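Local coordinates for beta-fructofuranosidase (PDB 6NOB), which probably hydrolyses non-reducing terminal beta-fructofuranoside residues, as in sucrose, as a glycoside hydrolase of family 32, at residues Arg117-Phe122 with Ala468-Leu474; Ser232-Gln238 with Tyr265-Pro270; Glu50-His54 with Tyr151-Asn157. All coordinates share one frame; numbering follows the deposited sequence.

Interaction 1: Arg117-Phe122 with Ala468-Leu474; sequences RSGAHF and ANGMMSL
CB of Ala468 sits 3.4 Å from NH1 of Arg117, whose guanidinium turns one face to the Ala468 backbone N; a bend at chi3 brings the group there, and the carbonyls of Pro124 and Phe125 take its NH1 and NH2. Beyond Gly470, whose backbone angles would bring a side chain up against the carbonyl O of Asn469, Met471 reaches back to the loop. Its SD meets the His121 ring obliquely, 4.2 Å from the centroid, while its CE touches CB of Ser118. The loop leads into strand 127-138, the opening strand of the family 32 beta-propeller, which pairs in parallel with strand 468-481 from late in the same module, a pairing consistent with closure of the propeller ring. Met472 supplies the direct backbone bond, N to Phe122 O at 3.1 Å (158°); its side chain runs alongside Phe122, CG 4.1 Å from CD2. The Met472 O lies at the edge of the His121 ring, 3.1 Å from CD2. Ser473 O is bridged by a water to Phe122 N. Over the His121 face comes Leu474, its CD2 4.3 Å from the centroid, with Asp588 on ND1 and Glu593 on NE2 fixing the ring's rotation.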
loop_
_atom_site.group_PDB
_atom_site.type_symbol
_atom_site.label_atom_id
_atom_site.label_comp_id
_atom_site.label_asym_id
_atom_site.label_seq_id
_atom_site.Cartn_x
_atom_site.Cartn_y
_atom_site.Cartn_z
ATOM N N ARG A 117 4.705 -15.604 -5.848
ATOM C CA ARG A 117 5.192 -14.236 -5.925
ATOM C C ARG A 117 4.855 -13.636 -7.283
ATOM O O ARG A 117 4.734 -14.349 -8.284
ATOM C CB ARG A 117 6.707 -14.167 -5.698
ATOM C CG ARG A 117 7.203 -14.967 -4.508
ATOM C CD ARG A 117 8.497 -14.392 -3.952
ATOM N NE ARG A 117 8.299 -13.063 -3.381
ATOM C CZ ARG A 117 9.074 -12.526 -2.444
ATOM N NH1 ARG A 117 8.816 -11.311 -1.983
ATOM N NH2 ARG A 117 10.104 -13.207 -1.960
ATOM N N SER A 118 4.694 -12.315 -7.307
ATOM C CA SER A 118 4.523 -11.608 -8.564
ATOM C C SER A 118 5.884 -11.331 -9.193
ATOM O O SER A 118 6.929 -11.421 -8.544
ATOM C CB SER A 118 3.766 -10.299 -8.351
ATOM O OG SER A 118 4.572 -9.361 -7.656
ATOM N N GLY A 119 5.865 -10.976 -10.476
ATOM C CA GLY A 119 7.097 -10.725 -11.196
ATOM C C GLY A 119 7.451 -9.261 -11.367
ATOM O O GLY A 119 8.627 -8.926 -11.540
ATOM N N ALA A 120 6.451 -8.373 -11.318
ATOM C CA ALA A 120 6.662 -6.966 -11.634
ATOM C C ALA A 120 6.090 -5.995 -10.609
ATOM O O ALA A 120 6.203 -4.781 -10.810
ATOM C CB ALA A 120 6.071 -6.633 -13.012
ATOM N N HIS A 121 5.477 -6.479 -9.535
ATOM C CA HIS A 121 4.984 -5.615 -8.473
ATOM C C HIS A 121 5.975 -5.612 -7.318
ATOM O O HIS A 121 6.685 -6.594 -7.086
ATOM C CB HIS A 121 3.609 -6.072 -7.980
ATOM C CG HIS A 121 2.522 -5.938 -9.002
ATOM N ND1 HIS A 121 2.449 -6.741 -10.121
ATOM C CD2 HIS A 121 1.462 -5.099 -9.072
ATOM C CE1 HIS A 121 1.394 -6.398 -10.838
ATOM N NE2 HIS A 121 0.776 -5.405 -10.224
ATOM N N PHE A 122 6.029 -4.496 -6.593
ATOM C CA PHE A 122 6.951 -4.414 -5.470
ATOM C C PHE A 122 6.493 -5.325 -4.338
ATOM O O PHE A 122 5.319 -5.320 -3.952
ATOM C CB PHE A 122 7.085 -2.983 -4.952
ATOM C CG PHE A 122 8.018 -2.870 -3.777
ATOM C CD1 PHE A 122 9.389 -2.791 -3.974
ATOM C CD2 PHE A 122 7.532 -2.892 -2.477
ATOM C CE1 PHE A 122 10.256 -2.710 -2.896
ATOM C CE2 PHE A 122 8.394 -2.815 -1.397
ATOM C CZ PHE A 122 9.757 -2.720 -1.607
ATOM N N ALA A 468 6.739 -13.520 0.878
ATOM C CA ALA A 468 6.230 -12.298 1.476
ATOM C C ALA A 468 4.708 -12.292 1.426
ATOM O O ALA A 468 4.095 -12.927 0.563
ATOM C CB ALA A 468 6.780 -11.059 0.764
ATOM N N ASN A 469 4.102 -11.577 2.369
ATOM C CA ASN A 469 2.664 -11.330 2.374
ATOM C C ASN A 469 2.466 -9.836 2.145
ATOM O O ASN A 469 2.551 -9.038 3.084
ATOM C CB ASN A 469 2.020 -11.786 3.679
ATOM C CG ASN A 469 0.502 -11.632 3.670
ATOM O OD1 ASN A 469 -0.054 -10.827 2.921
ATOM N ND2 ASN A 469 -0.172 -12.408 4.509
ATOM N N GLY A 470 2.192 -9.466 0.899
ATOM C CA GLY A 470 1.938 -8.080 0.570
ATOM C C GLY A 470 2.624 -7.637 -0.703
ATOM O O GLY A 470 3.773 -8.005 -0.965
ATOM N N MET A 471 1.919 -6.853 -1.513
ATOM C CA MET A 471 2.518 -6.242 -2.687
ATOM C C MET A 471 1.849 -4.898 -2.925
ATOM O O MET A 471 0.746 -4.635 -2.440
ATOM C CB MET A 471 2.399 -7.140 -3.927
ATOM C CG MET A 471 1.088 -7.010 -4.676
ATOM S SD MET A 471 1.061 -7.977 -6.195
ATOM C CE MET A 471 1.045 -9.644 -5.546
ATOM N N MET A 472 2.540 -4.042 -3.667
ATOM C CA MET A 472 1.984 -2.765 -4.075
ATOM C C MET A 472 1.417 -2.873 -5.482
ATOM O O MET A 472 1.851 -3.699 -6.290
ATOM C CB MET A 472 3.037 -1.657 -4.021
ATOM C CG MET A 472 3.697 -1.510 -2.664
ATOM S SD MET A 472 2.538 -0.960 -1.396
ATOM C CE MET A 472 3.662 -0.704 -0.034
ATOM N N SER A 473 0.425 -2.033 -5.758
ATOM C CA SER A 473 -0.106 -1.897 -7.099
ATOM C C SER A 473 0.965 -1.342 -8.039
ATOM O O SER A 473 2.031 -0.885 -7.618
ATOM C CB SER A 473 -1.335 -0.989 -7.076
ATOM O OG SER A 473 -0.954 0.365 -6.880
ATOM N N LEU A 474 0.685 -1.414 -9.335
ATOM C CA LEU A 474 1.536 -0.653 -10.234
ATOM C C LEU A 474 1.145 0.823 -10.163
ATOM O O LEU A 474 -0.043 1.141 -10.059
ATOM C CB LEU A 474 1.414 -1.173 -11.667
ATOM C CG LEU A 474 2.011 -2.561 -11.926
ATOM C CD1 LEU A 474 1.620 -3.085 -13.303
ATOM C CD2 LEU A 474 3.528 -2.539 -11.774
HETATM O O HOH W 1 4.701 -2.046 -7.617
#

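Interaction 2: Ser232-Gln238 with Tyr265-Pro270; sequences SSVTEYQ and YDFRDP. With EDO (1,2-ethanediol), chain C.
Glu236 reaches across to Phe267 and Arg268 on a chain extended beyond CG, and one of its oxygens does double duty. OE1 accepts the backbone N of Phe267 at 2.6 Å, a nearly straight bond (172°), and also takes NH1 of Arg268 at 3.0 Å on its syn side. The bond from the same NH1 to OE2 is weak. CG of Arg268 stands between its backbone N and carbonyl carbon (chi1 61°), and from there the straight chain carries the guanidinium past Glu236, where its edge meets the carboxylate. That edge also holds Asp266, NH1 to OD1 being 2.9 Å, so one nitrogen ties two acids into a salt-bridge network. A methionine in place of Arg268 would probably leave the carboxylates of Glu236 and Asp266 close together without the shared positive charge that now joins them.

Gln238 folds at chi2 instead of extending. Its NE2 donates to Phe267 O at 2.7 Å from above the carbonyl plane, and the same atom lies over the face of the Phe267 ring, 3.2 Å from CE2. OE1 turns to the Pro270 ring, 3.2 Å from CD, and is bonded by Thr222. Near the start of the pair, Tyr265 lays a ring face over the Ser232 carbonyl, and a water joins Val234 O, Glu236 N and Tyr265 O.

Arg268, Asp269 and Pro270 form the Arg-Asp-Pro motif of family 32. Strands 235-238 and 268-270 run almost parallel (6°) as members of neighbouring propeller sheets, with strand 216-227 touching Arg268 and Pro270, and strand 285-295 flanking the latter.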
loop_
_atom_site.group_PDB
_atom_site.type_symbol
_atom_site.label_atom_id
_atom_site.label_comp_id
_atom_site.label_asym_id
_atom_site.label_seq_id
_atom_site.Cartn_x
_atom_site.Cartn_y
_atom_site.Cartn_z
ATOM N N SER A 232 -10.975 0.809 23.814
ATOM C CA SER A 232 -11.020 2.133 24.421
ATOM C C SER A 232 -9.656 2.621 24.882
ATOM O O SER A 232 -9.557 3.758 25.357
ATOM C CB SER A 232 -11.999 2.131 25.597
ATOM O OG SER A 232 -11.393 1.607 26.765
ATOM N N SER A 233 -8.618 1.799 24.762
ATOM C CA SER A 233 -7.257 2.180 25.111
ATOM C C SER A 233 -6.451 2.660 23.913
ATOM O O SER A 233 -5.284 3.031 24.082
ATOM C CB SER A 233 -6.535 0.998 25.765
ATOM O OG SER A 233 -6.133 0.056 24.784
ATOM N N VAL A 234 -7.039 2.656 22.714
ATOM C CA VAL A 234 -6.297 3.017 21.509
ATOM C C VAL A 234 -5.841 4.466 21.615
ATOM O O VAL A 234 -6.652 5.380 21.803
ATOM C CB VAL A 234 -7.148 2.783 20.255
ATOM C CG1 VAL A 234 -6.564 3.535 19.065
ATOM C CG2 VAL A 234 -7.252 1.291 19.951
ATOM N N THR A 235 -4.534 4.677 21.498
ATOM C CA THR A 235 -3.914 5.994 21.613
ATOM C C THR A 235 -3.156 6.266 20.319
ATOM O O THR A 235 -2.055 5.743 20.118
ATOM C CB THR A 235 -2.988 6.048 22.827
ATOM O OG1 THR A 235 -3.699 5.612 23.992
ATOM C CG2 THR A 235 -2.470 7.460 23.055
ATOM N N GLU A 236 -3.737 7.080 19.441
ATOM C CA GLU A 236 -3.121 7.421 18.164
ATOM C C GLU A 236 -2.847 8.917 18.112
ATOM O O GLU A 236 -3.700 9.724 18.495
ATOM C CB GLU A 236 -4.011 6.989 16.994
ATOM C CG GLU A 236 -3.993 5.482 16.768
ATOM C CD GLU A 236 -4.772 5.048 15.540
ATOM O OE1 GLU A 236 -5.664 5.801 15.094
ATOM O OE2 GLU A 236 -4.489 3.945 15.024
ATOM N N TYR A 237 -1.655 9.276 17.640
ATOM C CA TYR A 237 -1.227 10.665 17.533
ATOM C C TYR A 237 -0.254 10.780 16.367
ATOM O O TYR A 237 0.283 9.780 15.885
ATOM C CB TYR A 237 -0.591 11.157 18.840
ATOM C CG TYR A 237 0.471 10.234 19.396
ATOM C CD1 TYR A 237 0.126 9.140 20.185
ATOM C CD2 TYR A 237 1.818 10.459 19.139
ATOM C CE1 TYR A 237 1.094 8.296 20.694
ATOM C CE2 TYR A 237 2.794 9.620 19.648
ATOM C CZ TYR A 237 2.427 8.539 20.424
ATOM O OH TYR A 237 3.391 7.696 20.934
ATOM N N GLN A 238 -0.035 12.013 15.912
ATOM C CA GLN A 238 0.766 12.285 14.722
ATOM C C GLN A 238 2.109 12.893 15.107
ATOM O O GLN A 238 2.165 13.834 15.907
ATOM C CB GLN A 238 0.024 13.221 13.766
ATOM C CG GLN A 238 -1.483 13.045 13.760
ATOM C CD GLN A 238 -1.905 11.621 13.445
ATOM O OE1 GLN A 238 -1.202 10.887 12.748
ATOM N NE2 GLN A 238 -3.060 11.225 13.962
ATOM N N TYR A 265 -11.142 7.417 18.775
ATOM C CA TYR A 265 -9.801 6.972 19.140
ATOM C C TYR A 265 -8.980 6.624 17.906
ATOM O O TYR A 265 -7.761 6.834 17.892
ATOM C CB TYR A 265 -9.885 5.778 20.089
ATOM C CG TYR A 265 -10.397 6.137 21.464
ATOM C CD1 TYR A 265 -9.885 7.232 22.153
ATOM C CD2 TYR A 265 -11.396 5.387 22.073
ATOM C CE1 TYR A 265 -10.355 7.566 23.413
ATOM C CE2 TYR A 265 -11.873 5.714 23.326
ATOM C CZ TYR A 265 -11.348 6.802 23.992
ATOM O OH TYR A 265 -11.819 7.127 25.243
ATOM N N ASP A 266 -9.626 6.099 16.866
ATOM C CA ASP A 266 -8.991 5.956 15.562
ATOM C C ASP A 266 -8.753 7.341 14.970
ATOM O O ASP A 266 -9.706 8.066 14.664
ATOM C CB ASP A 266 -9.870 5.119 14.635
ATOM C CG ASP A 266 -10.166 3.740 15.195
ATOM O OD1 ASP A 266 -9.238 2.906 15.229
ATOM O OD2 ASP A 266 -11.325 3.490 15.599
ATOM N N PHE A 267 -7.483 7.705 14.804
ATOM C CA PHE A 267 -7.109 9.051 14.389
ATOM C C PHE A 267 -5.721 8.984 13.766
ATOM O O PHE A 267 -4.721 9.218 14.453
ATOM C CB PHE A 267 -7.155 9.994 15.598
ATOM C CG PHE A 267 -6.565 11.358 15.353
ATOM C CD1 PHE A 267 -7.145 12.231 14.447
ATOM C CD2 PHE A 267 -5.452 11.782 16.066
ATOM C CE1 PHE A 267 -6.609 13.492 14.235
ATOM C CE2 PHE A 267 -4.917 13.039 15.862
ATOM C CZ PHE A 267 -5.495 13.894 14.942
ATOM N N ARG A 268 -5.635 8.652 12.477
ATOM C CA ARG A 268 -4.370 8.180 11.930
ATOM C C ARG A 268 -4.231 8.538 10.454
ATOM O O ARG A 268 -5.130 9.112 9.831
ATOM C CB ARG A 268 -4.240 6.669 12.126
ATOM C CG ARG A 268 -5.325 5.854 11.445
ATOM C CD ARG A 268 -5.025 4.366 11.583
ATOM N NE ARG A 268 -6.186 3.529 11.299
ATOM C CZ ARG A 268 -7.120 3.221 12.191
ATOM N NH1 ARG A 268 -7.036 3.689 13.431
ATOM N NH2 ARG A 268 -8.141 2.448 11.844
ATOM N N ASP A 269 -3.065 8.184 9.906
ATOM C CA ASP A 269 -2.699 8.275 8.496
ATOM C C ASP A 269 -2.670 9.721 8.006
ATOM O O ASP A 269 -3.389 10.067 7.059
ATOM C CB ASP A 269 -3.665 7.443 7.650
ATOM C CG ASP A 269 -3.827 6.021 8.167
ATOM O OD1 ASP A 269 -2.914 5.522 8.860
ATOM O OD2 ASP A 269 -4.874 5.402 7.880
ATOM N N PRO A 270 -1.838 10.583 8.591
ATOM C CA PRO A 270 -1.827 11.989 8.168
ATOM C C PRO A 270 -1.276 12.138 6.761
ATOM O O PRO A 270 -0.278 11.514 6.395
ATOM C CB PRO A 270 -0.909 12.660 9.194
ATOM C CG PRO A 270 0.025 11.568 9.606
ATOM C CD PRO A 270 -0.797 10.305 9.598
HETATM C C1 EDO C . -4.274 11.230 22.347
HETATM O O1 EDO C . -5.659 11.072 22.015
HETATM C C2 EDO C . -3.431 11.428 21.091
HETATM O O2 EDO C . -4.192 12.073 20.059
HETATM O O HOH W 2 -6.486 7.611 20.174
#

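Interaction 3: Glu50-His54 with Tyr151-Asn157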
loop_
_atom_site.group_PDB
_atom_site.type_symbol
_atom_site.label_atom_id
_atom_site.label_comp_id
_atom_site.label_asym_id
_atom_site.label_seq_id
_atom_site.Cartn_x
_atom_site.Cartn_y
_atom_site.Cartn_z
ATOM N N GLU A 50 13.659 -7.212 26.662
ATOM C CA GLU A 50 13.118 -7.246 25.310
ATOM C C GLU A 50 12.955 -8.678 24.819
ATOM O O GLU A 50 13.827 -9.526 25.035
ATOM C CB GLU A 50 14.018 -6.470 24.342
ATOM C CG GLU A 50 14.226 -5.012 24.720
ATOM C CD GLU A 50 15.149 -4.280 23.763
ATOM O OE1 GLU A 50 15.354 -4.774 22.634
ATOM O OE2 GLU A 50 15.665 -3.206 24.141
ATOM N N ARG A 51 11.830 -8.942 24.152
ATOM C CA ARG A 51 11.610 -10.221 23.489
ATOM C C ARG A 51 11.954 -10.177 22.007
ATOM O O ARG A 51 12.078 -11.236 21.383
ATOM C CB ARG A 51 10.156 -10.678 23.669
ATOM C CG ARG A 51 9.146 -9.845 22.908
ATOM C CD ARG A 51 7.720 -10.199 23.296
ATOM N NE ARG A 51 6.779 -9.194 22.809
ATOM C CZ ARG A 51 6.101 -9.294 21.671
ATOM N NH1 ARG A 51 6.249 -10.362 20.896
ATOM N NH2 ARG A 51 5.271 -8.325 21.309
ATOM N N ARG A 52 12.100 -8.983 21.436
ATOM C CA ARG A 52 12.570 -8.795 20.073
ATOM C C ARG A 52 13.550 -7.631 20.064
ATOM O O ARG A 52 13.409 -6.679 20.835
ATOM C CB ARG A 52 11.412 -8.526 19.099
ATOM C CG ARG A 52 10.574 -9.753 18.787
ATOM C CD ARG A 52 9.305 -9.400 18.027
ATOM N NE ARG A 52 8.579 -10.600 17.617
ATOM C CZ ARG A 52 7.327 -10.602 17.167
ATOM N NH1 ARG A 52 6.653 -9.464 17.068
ATOM N NH2 ARG A 52 6.747 -11.744 16.817
ATOM N N HIS A 53 14.554 -7.717 19.194
ATOM C CA HIS A 53 15.568 -6.676 19.131
ATOM C C HIS A 53 16.170 -6.623 17.735
ATOM O O HIS A 53 16.422 -7.659 17.115
ATOM C CB HIS A 53 16.670 -6.903 20.175
ATOM C CG HIS A 53 17.697 -5.813 20.220
ATOM N ND1 HIS A 53 17.492 -4.623 20.885
ATOM C CD2 HIS A 53 18.937 -5.733 19.680
ATOM C CE1 HIS A 53 18.561 -3.857 20.755
ATOM N NE2 HIS A 53 19.452 -4.506 20.028
ATOM N N HIS A 54 16.396 -5.402 17.256
ATOM C CA HIS A 54 17.061 -5.160 15.981
ATOM C C HIS A 54 18.540 -4.920 16.261
ATOM O O HIS A 54 18.910 -3.888 16.829
ATOM C CB HIS A 54 16.422 -3.970 15.268
ATOM C CG HIS A 54 17.165 -3.507 14.051
ATOM N ND1 HIS A 54 16.920 -2.288 13.454
ATOM C CD2 HIS A 54 18.133 -4.099 13.311
ATOM C CE1 HIS A 54 17.710 -2.145 12.406
ATOM N NE2 HIS A 54 18.458 -3.229 12.298
ATOM N N TYR A 151 8.967 -9.847 11.413
ATOM C CA TYR A 151 9.040 -11.009 12.288
ATOM C C TYR A 151 8.079 -12.131 11.920
ATOM O O TYR A 151 8.144 -13.199 12.539
ATOM C CB TYR A 151 8.786 -10.593 13.744
ATOM C CG TYR A 151 9.869 -9.714 14.315
ATOM C CD1 TYR A 151 11.045 -10.262 14.809
ATOM C CD2 TYR A 151 9.721 -8.332 14.345
ATOM C CE1 TYR A 151 12.042 -9.458 15.328
ATOM C CE2 TYR A 151 10.711 -7.519 14.861
ATOM C CZ TYR A 151 11.868 -8.087 15.350
ATOM O OH TYR A 151 12.855 -7.279 15.863
ATOM N N GLY A 152 7.200 -11.934 10.947
ATOM C CA GLY A 152 6.229 -12.968 10.653
ATOM C C GLY A 152 5.484 -12.706 9.364
ATOM O O GLY A 152 5.771 -11.757 8.633
ATOM N N PHE A 153 4.505 -13.575 9.103
ATOM C CA PHE A 153 3.715 -13.536 7.881
ATOM C C PHE A 153 2.454 -12.693 8.005
ATOM O O PHE A 153 1.860 -12.336 6.983
ATOM C CB PHE A 153 3.333 -14.963 7.468
ATOM C CG PHE A 153 2.965 -15.106 6.017
ATOM C CD1 PHE A 153 3.943 -15.090 5.032
ATOM C CD2 PHE A 153 1.642 -15.271 5.640
ATOM C CE1 PHE A 153 3.604 -15.229 3.696
ATOM C CE2 PHE A 153 1.296 -15.408 4.308
ATOM C CZ PHE A 153 2.279 -15.387 3.333
ATOM N N GLY A 154 2.021 -12.371 9.227
ATOM C CA GLY A 154 0.865 -11.543 9.449
ATOM C C GLY A 154 1.238 -10.155 9.954
ATOM O O GLY A 154 2.405 -9.803 10.106
ATOM N N TRP A 155 0.202 -9.364 10.210
ATOM C CA TRP A 155 0.403 -8.031 10.760
ATOM C C TRP A 155 0.926 -8.126 12.190
ATOM O O TRP A 155 0.564 -9.036 12.941
ATOM C CB TRP A 155 -0.904 -7.236 10.716
ATOM C CG TRP A 155 -0.745 -5.804 11.131
ATOM C CD1 TRP A 155 -0.552 -4.725 10.313
ATOM C CD2 TRP A 155 -0.762 -5.294 12.470
ATOM N NE1 TRP A 155 -0.445 -3.577 11.062
ATOM C CE2 TRP A 155 -0.571 -3.900 12.388
ATOM C CE3 TRP A 155 -0.921 -5.881 13.730
ATOM C CZ2 TRP A 155 -0.533 -3.086 13.517
ATOM C CZ3 TRP A 155 -0.879 -5.072 14.849
ATOM C CH2 TRP A 155 -0.688 -3.691 14.736
ATOM N N ASP A 156 1.792 -7.188 12.561
ATOM C CA ASP A 156 2.338 -7.116 13.913
ATOM C C ASP A 156 2.815 -5.687 14.149
ATOM O O ASP A 156 2.492 -4.777 13.377
ATOM C CB ASP A 156 3.457 -8.145 14.112
ATOM C CG ASP A 156 3.570 -8.623 15.548
ATOM O OD1 ASP A 156 3.105 -7.906 16.460
ATOM O OD2 ASP A 156 4.128 -9.719 15.761
ATOM N N ASN A 157 3.587 -5.489 15.220
ATOM C CA ASN A 157 4.083 -4.162 15.568
ATOM C C ASN A 157 4.801 -3.532 14.380
ATOM O O ASN A 157 5.692 -4.138 13.777
ATOM C CB ASN A 157 5.015 -4.250 16.776
ATOM C CG ASN A 157 4.272 -4.570 18.064
ATOM O OD1 ASN A 157 3.243 -3.964 18.371
ATOM N ND2 ASN A 157 4.793 -5.528 18.826
HETATM O O HOH W 3 3.886 -5.892 21.625
HETATM O O HOH W 4 3.508 -9.093 19.022
HETATM O O HOH W 5 7.092 -6.690 17.244
#
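Where the N-terminal region, built of two four-stranded antiparallel sheets, meets the propeller, an arginine at the start of strand 52-58 is laid on the loop between strands 141-149 and 159-165. The guanidinium of Arg52 stacks flat on the Tyr151 ring, with centres 4.6 Å apart and planes at 6°. Because its chain is extended from CG to NE, the whole arginine slides along the ring in the direction opposite to the tyrosine: CB is near the hydroxyl end, CD stands 3.6 Å from the centroid directly over the face, and NE passes CG of Tyr151 at 3.7 Å.

The far end of the group is held by charge. NH1 donates to OD2 of Asp156 at 2.9 Å (166°), in the guanidinium plane but from above the carboxylate plane, the two flat groups being steeply inclined. Asp156 puts its CG anti to the backbone N (chi1 -151°), which turns the carboxylate toward the arginine. NH1 of Arg51 lies over the other face of the Arg52 guanidinium, and Asp156 is likely to offset part of the paired positive charge. NH2 of Arg52 has a long, weak ion pair with Glu22.

Waters finish the polar side. One links Arg52 NH1 to Asn157 ND2, another accepts from Arg51 NH2 and donates to OD1 of Asp156, and the OD1 of Asn157 is bonded to Gly192 N. The whole is a cation-pi stack with a salt bridge at the guanidinium edge, joining the N-terminal beta region to a loop of the family 32 propeller.

Interactions 1 and 3 meet directly although their centres are 21 Å apart: ND2 of Asn469 packs 3.2 Å from O of Phe153, so the strand 468-481 side of interaction 1 borders the loop of interaction 3. Along the chain these two cross, whereas interaction 2 is nested within the loop closed by interaction 1, about 13 Å away at the nearest atoms. Interaction 2 carries the Arg-Asp-Pro motif, which in family 32 lines the active-site pocket. A bound di(hydroxyethyl)ether, probably from the crystallisation liquor, lies about 3 Å from the side chain of Asp269, and Trp155 in the interaction 3 loop is also hydrogen-bonded to such a molecule; the nearest atoms of interactions 2 and 3 are about 8 Å apart, without touching.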